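Long-range contacts in putative TIM-barrel metal-dependent hydrolase (PDB 4DZI), which probably catalyses metal-dependent hydrolysis of an unidentified substrate, as an amidohydrolase-family TIM barrel holding two cadmium ions: residues I66-L71 against K90-A95; S142-N147 against V178-F183; G209-D214 against F281-K286. One frame throughout, in Å; residues are numbered along the deposited sequence.

Interaction 1. Residues I66-L71 against K90-A95; sequences IVPGCL and KVERLA
V67 and K90 carry the firm half of this contact, which illustrates how very little strand is needed to tie two loops together. V67 N donates to K90 O at 3.0 Å and a fairly straight 159°, although the donor lies well above the carbonyl plane rather than on a lone pair. K90 O also takes a CA-H...O contact from I66 CA at 3.5 Å. Beside this bond the packing is snug. A chi1 of 169° puts V67 CG1 anti to the backbone N and CG2 anti to the carbonyl carbon; V67 CG2 touches E92 CG at 3.6 Å and K90 CB at 3.7 Å, and the two side chains of V67 and E92 cross at about a right angle.

The grip slackens at K90 and V91, both exposed. K90 N makes just a weak bond to C70 SG at 3.7 Å, and the lysine chain leads away, its NZ bonded to S87 O. A water extends the link, donating to I66 O at 2.9 Å and to E92 OE1 at 2.7 Å, while E92 OE2 is bonded to H97.

I66 and V91, their CA atoms 4.2 Å apart, form an antiparallel non-hydrogen-bonded pair. G69, at positive phi in the turn from V67 to C70, is joined by a backbone bond to H359, a cadmium ligand. Here, then, is a minimal two-stranded antiparallel ribbon, 65-66 with 91-92, its first strand running straight into a type II turn, beside the two-metal site of an amidohydrolase.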
loop_
_atom_site.group_PDB
_atom_site.type_symbol
_atom_site.label_atom_id
_atom_site.label_comp_id
_atom_site.label_asym_id
_atom_site.label_seq_id
_atom_site.Cartn_x
_atom_site.Cartn_y
_atom_site.Cartn_z
ATOM N N ILE C 66 -26.927 -12.803 6.391
ATOM C CA ILE C 66 -25.866 -13.669 6.896
ATOM C C ILE C 66 -25.952 -13.913 8.436
ATOM O O ILE C 66 -26.362 -13.040 9.208
ATOM C CB ILE C 66 -24.473 -13.097 6.495
ATOM C CG1 ILE C 66 -23.378 -14.128 6.740
ATOM C CG2 ILE C 66 -24.186 -11.804 7.254
ATOM C CD1 ILE C 66 -22.044 -13.737 6.104
ATOM N N VAL C 67 -25.562 -15.099 8.879
ATOM C CA VAL C 67 -25.504 -15.426 10.315
ATOM C C VAL C 67 -24.264 -14.759 10.924
ATOM O O VAL C 67 -23.182 -14.854 10.365
ATOM C CB VAL C 67 -25.383 -16.957 10.502
ATOM C CG1 VAL C 67 -25.038 -17.298 11.954
ATOM C CG2 VAL C 67 -26.681 -17.651 10.051
ATOM N N PRO C 68 -24.419 -14.062 12.055
ATOM C CA PRO C 68 -23.268 -13.375 12.640
ATOM C C PRO C 68 -22.156 -14.357 12.933
ATOM O O PRO C 68 -22.398 -15.453 13.453
ATOM C CB PRO C 68 -23.841 -12.802 13.968
ATOM C CG PRO C 68 -25.284 -12.590 13.664
ATOM C CD PRO C 68 -25.681 -13.777 12.791
ATOM N N GLY C 69 -20.920 -13.976 12.611
ATOM C CA GLY C 69 -19.774 -14.822 12.912
ATOM C C GLY C 69 -19.541 -16.025 12.021
ATOM O O GLY C 69 -18.569 -16.728 12.211
ATOM N N CYS C 70 -20.394 -16.277 11.035
ATOM C CA CYS C 70 -20.213 -17.523 10.286
ATOM C C CYS C 70 -18.947 -17.489 9.430
ATOM O O CYS C 70 -18.426 -18.542 9.044
ATOM C CB CYS C 70 -21.446 -17.902 9.469
ATOM S SG CYS C 70 -21.867 -16.818 8.106
ATOM N N LEU C 71 -18.445 -16.293 9.132
ATOM C CA LEU C 71 -17.222 -16.165 8.369
ATOM C C LEU C 71 -16.005 -15.925 9.273
ATOM O O LEU C 71 -14.900 -15.751 8.784
ATOM C CB LEU C 71 -17.359 -15.053 7.329
ATOM C CG LEU C 71 -18.577 -15.169 6.402
ATOM C CD1 LEU C 71 -18.663 -14.030 5.392
ATOM C CD2 LEU C 71 -18.526 -16.511 5.694
ATOM N N LYS C 90 -23.892 -19.037 5.990
ATOM C CA LYS C 90 -25.235 -19.477 6.375
ATOM C C LYS C 90 -26.033 -18.199 6.414
ATOM O O LYS C 90 -25.470 -17.138 6.706
ATOM C CB LYS C 90 -25.228 -20.107 7.773
ATOM C CG LYS C 90 -25.383 -21.616 7.812
ATOM C CD LYS C 90 -24.183 -22.310 7.198
ATOM C CE LYS C 90 -24.374 -23.815 7.204
ATOM N NZ LYS C 90 -23.436 -24.466 6.254
ATOM N N VAL C 91 -27.320 -18.277 6.060
ATOM C CA VAL C 91 -28.212 -17.100 6.089
ATOM C C VAL C 91 -29.493 -17.424 6.850
ATOM O O VAL C 91 -29.828 -18.591 7.063
ATOM C CB VAL C 91 -28.583 -16.517 4.696
ATOM C CG1 VAL C 91 -27.353 -15.984 3.940
ATOM C CG2 VAL C 91 -29.373 -17.516 3.856
ATOM N N GLU C 92 -30.195 -16.370 7.240
ATOM C CA GLU C 92 -31.426 -16.459 8.036
ATOM C C GLU C 92 -32.414 -15.478 7.462
ATOM O O GLU C 92 -32.052 -14.603 6.672
ATOM C CB GLU C 92 -31.137 -16.013 9.479
ATOM C CG GLU C 92 -30.173 -16.938 10.216
ATOM C CD GLU C 92 -29.947 -16.519 11.653
ATOM O OE1 GLU C 92 -29.094 -15.622 11.911
ATOM O OE2 GLU C 92 -30.622 -17.100 12.539
ATOM N N ARG C 93 -33.677 -15.582 7.867
ATOM C CA ARG C 93 -34.691 -14.594 7.492
ATOM C C ARG C 93 -34.511 -13.291 8.269
ATOM O O ARG C 93 -34.379 -13.306 9.502
ATOM C CB ARG C 93 -36.093 -15.170 7.752
ATOM C CG ARG C 93 -36.372 -16.471 7.009
ATOM C CD ARG C 93 -37.770 -17.011 7.316
ATOM N NE ARG C 93 -38.418 -17.519 6.110
ATOM C CZ ARG C 93 -38.045 -18.620 5.467
ATOM N NH1 ARG C 93 -38.697 -19.005 4.375
ATOM N NH2 ARG C 93 -37.031 -19.344 5.921
ATOM N N LEU C 94 -34.523 -12.162 7.560
ATOM C CA LEU C 94 -34.360 -10.875 8.210
ATOM C C LEU C 94 -35.446 -10.615 9.266
ATOM O O LEU C 94 -35.162 -10.072 10.321
ATOM C CB LEU C 94 -34.357 -9.740 7.181
ATOM C CG LEU C 94 -34.156 -8.309 7.743
ATOM C CD1 LEU C 94 -32.816 -8.172 8.463
ATOM C CD2 LEU C 94 -34.202 -7.308 6.605
ATOM N N ALA C 95 -36.675 -11.030 8.991
ATOM C CA ALA C 95 -37.755 -10.832 9.942
ATOM C C ALA C 95 -37.541 -11.601 11.256
ATOM O O ALA C 95 -38.170 -11.264 12.272
ATOM C CB ALA C 95 -39.098 -11.191 9.311
HETATM O O HOH W 1 -28.637 -13.135 10.934
#

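Interaction 2. Residues S142-N147 against V178-F183; sequences SVHAFN and VEEVDF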
loop_
_atom_site.group_PDB
_atom_site.type_symbol
_atom_site.label_atom_id
_atom_site.label_comp_id
_atom_site.label_asym_id
_atom_site.label_seq_id
_atom_site.Cartn_x
_atom_site.Cartn_y
_atom_site.Cartn_z
ATOM N N SER C 142 -27.166 13.723 0.189
ATOM C CA SER C 142 -27.454 12.339 0.501
ATOM C C SER C 142 -26.952 12.011 1.906
ATOM O O SER C 142 -27.577 11.237 2.617
ATOM C CB SER C 142 -26.811 11.346 -0.507
ATOM O OG SER C 142 -27.353 11.508 -1.832
ATOM N N VAL C 143 -25.807 12.595 2.297
ATOM C CA VAL C 143 -25.296 12.385 3.635
ATOM C C VAL C 143 -26.298 13.022 4.618
ATOM O O VAL C 143 -26.639 12.428 5.646
ATOM C CB VAL C 143 -23.878 12.980 3.784
ATOM C CG1 VAL C 143 -23.488 13.147 5.239
ATOM C CG2 VAL C 143 -22.858 12.104 3.043
ATOM N N HIS C 144 -26.830 14.200 4.293
ATOM C CA HIS C 144 -27.796 14.800 5.215
ATOM C C HIS C 144 -29.052 13.949 5.347
ATOM O O HIS C 144 -29.542 13.707 6.473
ATOM C CB HIS C 144 -28.117 16.265 4.833
ATOM C CG HIS C 144 -28.960 16.955 5.850
ATOM N ND1 HIS C 144 -28.555 17.099 7.138
ATOM C CD2 HIS C 144 -30.235 17.507 5.765
ATOM C CE1 HIS C 144 -29.526 17.736 7.834
ATOM N NE2 HIS C 144 -30.546 17.988 6.991
ATOM N N ALA C 145 -29.573 13.449 4.221
ATOM C CA ALA C 145 -30.778 12.593 4.226
ATOM C C ALA C 145 -30.554 11.370 5.109
ATOM O O ALA C 145 -31.388 11.008 5.955
ATOM C CB ALA C 145 -31.094 12.129 2.813
ATOM N N PHE C 146 -29.387 10.748 4.934
ATOM C CA PHE C 146 -29.020 9.601 5.709
ATOM C C PHE C 146 -28.977 9.897 7.218
ATOM O O PHE C 146 -29.455 9.097 8.035
ATOM C CB PHE C 146 -27.631 9.083 5.252
ATOM C CG PHE C 146 -27.091 7.972 6.134
ATOM C CD1 PHE C 146 -27.535 6.676 5.963
ATOM C CD2 PHE C 146 -26.179 8.241 7.155
ATOM C CE1 PHE C 146 -27.044 5.646 6.762
ATOM C CE2 PHE C 146 -25.721 7.222 7.995
ATOM C CZ PHE C 146 -26.165 5.919 7.779
ATOM N N ASN C 147 -28.365 11.019 7.577
ATOM C CA ASN C 147 -28.214 11.390 8.972
ATOM C C ASN C 147 -29.593 11.654 9.592
ATOM O O ASN C 147 -29.811 11.310 10.744
ATOM C CB ASN C 147 -27.338 12.628 9.074
ATOM C CG ASN C 147 -25.875 12.332 8.807
ATOM O OD1 ASN C 147 -25.456 11.179 8.799
ATOM N ND2 ASN C 147 -25.085 13.390 8.632
ATOM N N VAL C 178 -19.401 22.004 7.469
ATOM C CA VAL C 178 -19.505 22.693 8.753
ATOM C C VAL C 178 -20.982 22.784 9.156
ATOM O O VAL C 178 -21.326 22.558 10.324
ATOM C CB VAL C 178 -18.839 24.102 8.755
ATOM C CG1 VAL C 178 -19.207 24.836 10.038
ATOM C CG2 VAL C 178 -17.321 24.026 8.633
ATOM N N GLU C 179 -21.865 23.044 8.197
ATOM C CA GLU C 179 -23.304 22.968 8.492
ATOM C C GLU C 179 -23.758 21.584 8.930
ATOM O O GLU C 179 -24.579 21.461 9.806
ATOM C CB GLU C 179 -24.156 23.399 7.300
ATOM C CG GLU C 179 -23.972 24.860 6.941
ATOM C CD GLU C 179 -24.759 25.240 5.707
ATOM O OE1 GLU C 179 -25.836 24.639 5.491
ATOM O OE2 GLU C 179 -24.295 26.127 4.959
ATOM N N GLU C 180 -23.268 20.534 8.267
ATOM C CA GLU C 180 -23.644 19.198 8.694
ATOM C C GLU C 180 -23.147 18.917 10.110
ATOM O O GLU C 180 -23.843 18.299 10.903
ATOM C CB GLU C 180 -23.090 18.124 7.729
ATOM C CG GLU C 180 -23.786 16.783 7.949
ATOM C CD GLU C 180 -25.233 16.804 7.462
ATOM O OE1 GLU C 180 -25.516 17.483 6.432
ATOM O OE2 GLU C 180 -26.085 16.136 8.085
ATOM N N VAL C 181 -21.921 19.329 10.418
ATOM C CA VAL C 181 -21.369 19.040 11.717
ATOM C C VAL C 181 -22.188 19.796 12.784
ATOM O O VAL C 181 -22.587 19.236 13.792
ATOM C CB VAL C 181 -19.903 19.464 11.850
ATOM C CG1 VAL C 181 -19.500 19.439 13.314
ATOM C CG2 VAL C 181 -18.986 18.574 11.023
ATOM N N ASP C 182 -22.452 21.073 12.542
ATOM C CA ASP C 182 -23.296 21.828 13.474
ATOM C C ASP C 182 -24.648 21.151 13.698
ATOM O O ASP C 182 -25.120 21.072 14.835
ATOM C CB ASP C 182 -23.495 23.275 12.986
ATOM C CG ASP C 182 -22.245 24.118 13.156
ATOM O OD1 ASP C 182 -21.326 23.673 13.888
ATOM O OD2 ASP C 182 -22.178 25.227 12.562
ATOM N N PHE C 183 -25.272 20.672 12.626
ATOM C CA PHE C 183 -26.567 20.021 12.732
ATOM C C PHE C 183 -26.489 18.748 13.591
ATOM O O PHE C 183 -27.310 18.555 14.474
ATOM C CB PHE C 183 -27.141 19.693 11.345
ATOM C CG PHE C 183 -28.197 18.620 11.374
ATOM C CD1 PHE C 183 -27.863 17.293 11.116
ATOM C CD2 PHE C 183 -29.514 18.932 11.656
ATOM C CE1 PHE C 183 -28.825 16.297 11.155
ATOM C CE2 PHE C 183 -30.484 17.944 11.687
ATOM C CZ PHE C 183 -30.142 16.626 11.440
#
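H144 and F183 meet between two neighbouring, almost parallel helices, 136-153 and 174-186, of the helical layer that surrounds a TIM barrel. The axes of the short segments stay 11.2 Å apart, too far for backbones to touch, so the space between them is bridged by long side chains, and the case is a good lesson in how a buried carboxylate is paid for.

That carboxylate belongs to E180. Its chain bends at CB-CG (chi2 71°) and carries the acid group across to the opposite helix, where OE2 accepts two bonds. H144 ND1 gives the first to E180 OE2, 2.8 Å long and practically straight at 176°; the oxygen lies in the plane of the imidazole and uses its syn lone pair. The second runs from N147 ND2 to E180 OE2 at 3.0 Å, approaching from above the carboxylate plane while the oxygen stays close to the plane of the amide. Two donors from successive turns of one helix thus hold a single oxygen of the other. E180 OE1 lies 3.3 Å from H144 CB, and a long, weak ion pair with R176 adds to its surroundings. The acid would be expected to remain ionised in this company.

N147 is used at both ends, because its OD1 accepts from the backbone N of I168 and so ties the helix to the loop that follows strand 163-165. Farther round helix 174-186, D182 forms a salt bridge with R219 of helix 214-223.

With ND1 held by E180, the imidazole also makes a T-shaped pair with F183, planes at 74°: H144 CE1 points at the centre of the phenyl face, 3.6 Å above it.

Interaction 3. Residues G209-D214 against F281-K286; sequences GDRSHD and FTRHPK
A salt-bridge network at the protein surface joins D214, at the start of helix 214-223, to R283 and H284, at the end of helix 280-283, and shows how one carboxylate can unite distant parts of a barrel's periphery. R283 NE donates to D214 OD1 at 3.0 Å, on the syn side of the carboxylate. H284 NE2 reaches D214 OD1 as well, at 2.8 Å and 171°, coming from above the carboxylate plane, with D214 OD1 lying in the plane of the H284 ring. The other oxygen, D214 OD2, is taken by R211 NE at 2.8 Å, within the loop itself.

The two arginines therefore share one anion, and they layer on each other: R211 CD sits 3.5 Å above the centre of the R283 guanidinium, the two guanidinium planes only 24° apart. A turn at chi3 (-65°) in R283 presents NE to the aspartate, while its NH1 is bonded to H278 O. A water fills out the junction, donating to D214 OD1 at 2.7 Å and to D210 O, and accepting from R283 NH2.

Within the loop, D210 OD1 accepts from S212 N in an Asx turn and also from S212 OG. Altogether this is an Arg-Asp-Arg network with a His-carboxylate bond, lacing the loop before helix 214-223 to the segment that leads into strand 289-292 of the barrel.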
loop_
_atom_site.group_PDB
_atom_site.type_symbol
_atom_site.label_atom_id
_atom_site.label_comp_id
_atom_site.label_asym_id
_atom_site.label_seq_id
_atom_site.Cartn_x
_atom_site.Cartn_y
_atom_site.Cartn_z
ATOM N N GLY C 209 -6.189 16.349 5.394
ATOM C CA GLY C 209 -5.517 17.507 6.021
ATOM C C GLY C 209 -5.422 18.799 5.221
ATOM O O GLY C 209 -4.658 19.685 5.613
ATOM N N ASP C 210 -6.179 18.908 4.131
ATOM C CA ASP C 210 -6.338 20.170 3.402
ATOM C C ASP C 210 -6.759 21.287 4.356
ATOM O O ASP C 210 -7.618 21.098 5.191
ATOM C CB ASP C 210 -7.356 20.026 2.288
ATOM C CG ASP C 210 -7.241 21.147 1.271
ATOM O OD1 ASP C 210 -7.865 22.213 1.483
ATOM O OD2 ASP C 210 -6.523 20.949 0.260
ATOM N N ARG C 211 -6.162 22.465 4.241
ATOM C CA ARG C 211 -6.519 23.531 5.152
ATOM C C ARG C 211 -7.977 23.964 5.064
ATOM O O ARG C 211 -8.517 24.509 6.036
ATOM C CB ARG C 211 -5.615 24.754 4.916
ATOM C CG ARG C 211 -4.130 24.438 4.996
ATOM C CD ARG C 211 -3.719 23.987 6.388
ATOM N NE ARG C 211 -4.041 24.978 7.422
ATOM C CZ ARG C 211 -3.258 26.014 7.725
ATOM N NH1 ARG C 211 -2.121 26.197 7.075
ATOM N NH2 ARG C 211 -3.603 26.870 8.681
ATOM N N SER C 212 -8.616 23.740 3.924
ATOM C CA SER C 212 -10.027 24.073 3.812
ATOM C C SER C 212 -10.921 23.199 4.725
ATOM O O SER C 212 -12.106 23.500 4.922
ATOM C CB SER C 212 -10.510 24.002 2.355
ATOM O OG SER C 212 -10.536 22.654 1.898
ATOM N N HIS C 213 -10.350 22.138 5.294
ATOM C CA HIS C 213 -11.118 21.294 6.218
ATOM C C HIS C 213 -10.961 21.718 7.642
ATOM O O HIS C 213 -11.618 21.167 8.530
ATOM C CB HIS C 213 -10.687 19.829 6.078
ATOM C CG HIS C 213 -10.763 19.317 4.655
ATOM N ND1 HIS C 213 -10.052 18.241 4.230
ATOM C CD2 HIS C 213 -11.498 19.753 3.567
ATOM C CE1 HIS C 213 -10.315 18.025 2.937
ATOM N NE2 HIS C 213 -11.216 18.927 2.532
ATOM N N ASP C 214 -10.071 22.675 7.901
ATOM C CA ASP C 214 -9.829 23.090 9.274
ATOM C C ASP C 214 -11.090 23.486 10.072
ATOM O O ASP C 214 -11.181 23.183 11.250
ATOM C CB ASP C 214 -8.805 24.224 9.325
ATOM C CG ASP C 214 -7.395 23.712 9.141
ATOM O OD1 ASP C 214 -7.149 22.555 9.562
ATOM O OD2 ASP C 214 -6.553 24.441 8.556
ATOM N N PHE C 281 -3.548 17.009 13.427
ATOM C CA PHE C 281 -3.392 16.990 14.879
ATOM C C PHE C 281 -2.467 18.112 15.367
ATOM O O PHE C 281 -2.529 18.520 16.529
ATOM C CB PHE C 281 -2.930 15.632 15.371
ATOM C CG PHE C 281 -3.873 14.520 14.985
ATOM C CD1 PHE C 281 -5.162 14.480 15.510
ATOM C CD2 PHE C 281 -3.472 13.536 14.101
ATOM C CE1 PHE C 281 -6.040 13.454 15.145
ATOM C CE2 PHE C 281 -4.336 12.514 13.734
ATOM C CZ PHE C 281 -5.622 12.473 14.262
ATOM N N THR C 282 -1.612 18.613 14.473
ATOM C CA THR C 282 -0.792 19.785 14.808
ATOM C C THR C 282 -1.710 20.989 14.972
ATOM O O THR C 282 -1.624 21.705 15.972
ATOM C CB THR C 282 0.231 20.042 13.706
ATOM O OG1 THR C 282 1.095 18.908 13.603
ATOM C CG2 THR C 282 1.049 21.344 14.008
ATOM N N ARG C 283 -2.613 21.200 14.027
ATOM C CA ARG C 283 -3.513 22.358 14.081
ATOM C C ARG C 283 -4.642 22.174 15.081
ATOM O O ARG C 283 -5.205 23.164 15.598
ATOM C CB ARG C 283 -4.078 22.691 12.699
ATOM C CG ARG C 283 -3.008 23.174 11.722
ATOM C CD ARG C 283 -3.586 23.583 10.390
ATOM N NE ARG C 283 -4.177 22.443 9.671
ATOM C CZ ARG C 283 -3.499 21.551 8.954
ATOM N NH1 ARG C 283 -2.170 21.605 8.866
ATOM N NH2 ARG C 283 -4.166 20.568 8.346
ATOM N N HIS C 284 -4.975 20.913 15.348
ATOM C CA HIS C 284 -6.098 20.576 16.221
ATOM C C HIS C 284 -5.705 19.529 17.232
ATOM O O HIS C 284 -6.093 18.361 17.128
ATOM C CB HIS C 284 -7.281 20.106 15.369
ATOM C CG HIS C 284 -7.570 21.021 14.204
ATOM N ND1 HIS C 284 -8.260 22.181 14.343
ATOM C CD2 HIS C 284 -7.179 20.954 12.871
ATOM C CE1 HIS C 284 -8.334 22.803 13.149
ATOM N NE2 HIS C 284 -7.684 22.047 12.244
ATOM N N PRO C 285 -4.911 19.916 18.238
ATOM C CA PRO C 285 -4.297 18.932 19.129
ATOM C C PRO C 285 -5.297 18.217 20.021
ATOM O O PRO C 285 -4.997 17.146 20.519
ATOM C CB PRO C 285 -3.308 19.762 19.969
ATOM C CG PRO C 285 -3.758 21.181 19.799
ATOM C CD PRO C 285 -4.391 21.283 18.446
ATOM N N LYS C 286 -6.487 18.797 20.192
ATOM C CA LYS C 286 -7.548 18.133 20.981
ATOM C C LYS C 286 -8.359 17.112 20.170
ATOM O O LYS C 286 -9.151 16.369 20.761
ATOM C CB LYS C 286 -8.521 19.152 21.620
ATOM C CG LYS C 286 -7.880 20.196 22.533
ATOM C CD LYS C 286 -8.968 20.860 23.366
ATOM C CE LYS C 286 -8.655 22.310 23.696
ATOM N NZ LYS C 286 -7.506 22.404 24.628
HETATM O O HOH W 2 -7.051 20.352 8.010
#

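How the interactions relate
The three contacts follow one another along a single amidohydrolase chain without touching. Interaction 1 is the one near the metals: the I66 side chain lies about 9 Å from a bound cadmium ion, and H359, bonded through the backbone to G69, ligates one of the pair. Interaction 3 lies across the chain's centre from it, with centres 41 Å apart. Interactions 2 and 3 are closer neighbours, 20 Å between centres and about 6 Å between nearest atoms. They are also joined through structure: helix 174-186 of interaction 2 packs on helix 214-223, which begins at D214 of interaction 3, with V178 against P215. Interactions 1 and 2 have centres 32 Å and nearest atoms about 15 Å apart.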